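Long-range contact in D-mandelate dehydrogenase (Rhodotorula graminis, PDB 2W2K), which probably interconverts D-mandelate and its 2-oxo acid with a nicotinamide cofactor: residues 189-194 against 209-214. Residues are numbered along the deposited sequence; the frame is centred on the assembly and turned at random.
Sequences KLVYYD and ERVDSL
Tyr192 and Arg210 meet through two different first torsions: CG of Tyr192 sits between its backbone N and carbonyl carbon (chi1 79°), tipping the ring toward Arg210, whose CG lies opposite the backbone N (chi1 -165°) on an extended chain. Arg210 CG thereby rests over one face of the Tyr192 ring, 4.0 Å from its centroid and offset toward the rim, a CH-pi contact. Farther out, Arg210 NH2 donates to Asp194 O at 2.8 Å, nearly straight at 169°; the acceptor lies in the guanidinium plane, although the donor is tilted from the carbonyl plane. Water 1 bridges the same corner, accepting from Asp194 N and Arg210 NE while donating to Val211 O.

Three hydrogen bonds give the backbone evidence for parallel pairing: Glu209 N to Leu190 O (3.2 Å), then Tyr192 N to Glu209 O (3.0 Å) and Val211 N to Tyr192 O (3.0 Å), so that Tyr192 straddles Arg210. On the sheet face carrying Val191 and Glu209, Val191 CG1 touches Val211 CG1 at 3.7 Å. Past the paired residues, Leu214 CD2 approaches Tyr193 CD2 obliquely at 4.0 Å.

Were Tyr192 an alanine, the Arg210 methylenes would probably lose their flat support, and Glu203 its hydroxyl partner.

Strand 209-210 is an outermost strand of the parallel Rossmann sheet, joined to strand 189-193 through helix 200-206 in a beta-alpha-beta crossover. Asp194, an NAD(+)-binding residue, follows the inner strand, its OD2 hydrogen-bonded to Leu171 N; strand 165-169 pairs along that strand's other side, and Leu217 of helix 214-220 packs on Val191 and Val211.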
loop_
_atom_site.group_PDB
_atom_site.type_symbol
_atom_site.label_atom_id
_atom_site.label_comp_id
_atom_site.label_asym_id
_atom_site.label_seq_id
_atom_site.Cartn_x
_atom_site.Cartn_y
_atom_site.Cartn_z
ATOM N N LYS B 189 -9.507 12.918 4.681
ATOM C CA LYS B 189 -10.052 14.239 4.320
ATOM C C LYS B 189 -9.003 15.022 3.502
ATOM O O LYS B 189 -7.799 14.873 3.745
ATOM C CB LYS B 189 -10.396 15.038 5.584
ATOM C CG LYS B 189 -11.408 14.352 6.534
ATOM C CD LYS B 189 -11.546 15.108 7.870
ATOM C CE LYS B 189 -12.613 14.452 8.751
ATOM N N LEU B 190 -9.446 15.873 2.568
ATOM C CA LEU B 190 -8.518 16.548 1.631
ATOM C C LEU B 190 -8.441 18.077 1.825
ATOM O O LEU B 190 -9.473 18.752 1.815
ATOM C CB LEU B 190 -8.883 16.244 0.153
ATOM C CG LEU B 190 -7.954 16.840 -0.939
ATOM C CD1 LEU B 190 -6.543 16.221 -0.921
ATOM C CD2 LEU B 190 -8.581 16.697 -2.334
ATOM N N VAL B 191 -7.219 18.586 2.006
ATOM C CA VAL B 191 -6.909 20.049 1.909
ATOM C C VAL B 191 -5.836 20.209 0.828
ATOM O O VAL B 191 -4.946 19.337 0.710
ATOM C CB VAL B 191 -6.443 20.637 3.268
ATOM C CG1 VAL B 191 -6.148 22.152 3.162
ATOM C CG2 VAL B 191 -7.530 20.403 4.341
ATOM N N TYR B 192 -5.924 21.266 0.010
ATOM C CA TYR B 192 -4.934 21.446 -1.090
ATOM C C TYR B 192 -4.419 22.864 -1.346
ATOM O O TYR B 192 -5.125 23.852 -1.085
ATOM C CB TYR B 192 -5.457 20.850 -2.420
ATOM C CG TYR B 192 -6.467 21.714 -3.206
ATOM C CD1 TYR B 192 -6.055 22.453 -4.332
ATOM C CD2 TYR B 192 -7.825 21.752 -2.858
ATOM C CE1 TYR B 192 -6.956 23.235 -5.075
ATOM C CE2 TYR B 192 -8.749 22.559 -3.595
ATOM C CZ TYR B 192 -8.299 23.287 -4.708
ATOM O OH TYR B 192 -9.170 24.069 -5.471
ATOM N N TYR B 193 -3.193 22.929 -1.871
ATOM C CA TYR B 193 -2.643 24.140 -2.514
ATOM C C TYR B 193 -2.394 23.855 -4.010
ATOM O O TYR B 193 -1.797 22.819 -4.357
ATOM C CB TYR B 193 -1.340 24.646 -1.837
ATOM C CG TYR B 193 -0.665 25.702 -2.701
ATOM C CD1 TYR B 193 -0.981 27.044 -2.563
ATOM C CD2 TYR B 193 0.194 25.330 -3.736
ATOM C CE1 TYR B 193 -0.436 28.015 -3.429
ATOM C CE2 TYR B 193 0.748 26.281 -4.596
ATOM C CZ TYR B 193 0.443 27.616 -4.433
ATOM O OH TYR B 193 0.989 28.545 -5.312
ATOM N N ASP B 194 -2.860 24.762 -4.887
ATOM C CA ASP B 194 -2.413 24.774 -6.301
ATOM C C ASP B 194 -2.467 26.164 -6.922
ATOM O O ASP B 194 -3.191 27.052 -6.446
ATOM C CB ASP B 194 -3.196 23.795 -7.180
ATOM C CG ASP B 194 -2.306 23.173 -8.295
ATOM O OD1 ASP B 194 -1.117 23.582 -8.465
ATOM O OD2 ASP B 194 -2.776 22.240 -8.963
ATOM N N GLU B 209 -10.912 21.213 0.284
ATOM C CA GLU B 209 -10.832 22.590 0.806
ATOM C C GLU B 209 -9.527 23.245 0.327
ATOM O O GLU B 209 -8.461 22.729 0.610
ATOM C CB GLU B 209 -10.898 22.600 2.341
ATOM C CG GLU B 209 -10.790 24.014 2.931
ATOM C CD GLU B 209 -10.578 24.048 4.449
ATOM O OE1 GLU B 209 -10.804 23.024 5.135
ATOM O OE2 GLU B 209 -10.174 25.122 4.951
ATOM N N ARG B 210 -9.616 24.360 -0.408
ATOM C CA ARG B 210 -8.413 25.078 -0.886
ATOM C C ARG B 210 -7.854 26.039 0.183
ATOM O O ARG B 210 -8.622 26.758 0.859
ATOM C CB ARG B 210 -8.731 25.849 -2.187
ATOM C CG ARG B 210 -7.502 26.355 -2.995
ATOM C CD ARG B 210 -7.903 27.240 -4.211
ATOM N NE ARG B 210 -6.733 27.525 -5.057
ATOM C CZ ARG B 210 -6.678 28.431 -6.032
ATOM N NH1 ARG B 210 -7.729 29.207 -6.318
ATOM N NH2 ARG B 210 -5.546 28.581 -6.720
ATOM N N VAL B 211 -6.534 26.074 0.325
ATOM C CA VAL B 211 -5.853 27.136 1.100
ATOM C C VAL B 211 -4.977 28.013 0.205
ATOM O O VAL B 211 -4.674 27.634 -0.927
ATOM C CB VAL B 211 -5.060 26.584 2.352
ATOM C CG1 VAL B 211 -6.021 25.895 3.343
ATOM C CG2 VAL B 211 -3.920 25.631 1.928
ATOM N N ASP B 212 -4.571 29.192 0.701
ATOM C CA ASP B 212 -3.865 30.190 -0.138
ATOM C C ASP B 212 -2.341 30.066 -0.212
ATOM O O ASP B 212 -1.727 30.541 -1.186
ATOM C CB ASP B 212 -4.215 31.626 0.299
ATOM C CG ASP B 212 -5.722 31.904 0.260
ATOM O OD1 ASP B 212 -6.397 31.495 -0.716
ATOM O OD2 ASP B 212 -6.223 32.524 1.219
ATOM N N SER B 213 -1.730 29.438 0.795
ATOM C CA SER B 213 -0.259 29.351 0.869
ATOM C C SER B 213 0.279 27.961 1.279
ATOM O O SER B 213 -0.447 27.143 1.870
ATOM C CB SER B 213 0.268 30.401 1.848
ATOM O OG SER B 213 0.071 29.990 3.198
ATOM N N LEU B 214 1.555 27.718 0.993
ATOM C CA LEU B 214 2.214 26.445 1.371
ATOM C C LEU B 214 2.387 26.264 2.892
ATOM O O LEU B 214 2.299 25.134 3.394
ATOM C CB LEU B 214 3.580 26.314 0.680
ATOM C CG LEU B 214 3.564 26.119 -0.839
ATOM C CD1 LEU B 214 4.897 26.508 -1.445
ATOM C CD2 LEU B 214 3.185 24.657 -1.187
HETATM O O HOH W 1 -4.306 27.251 -3.670
#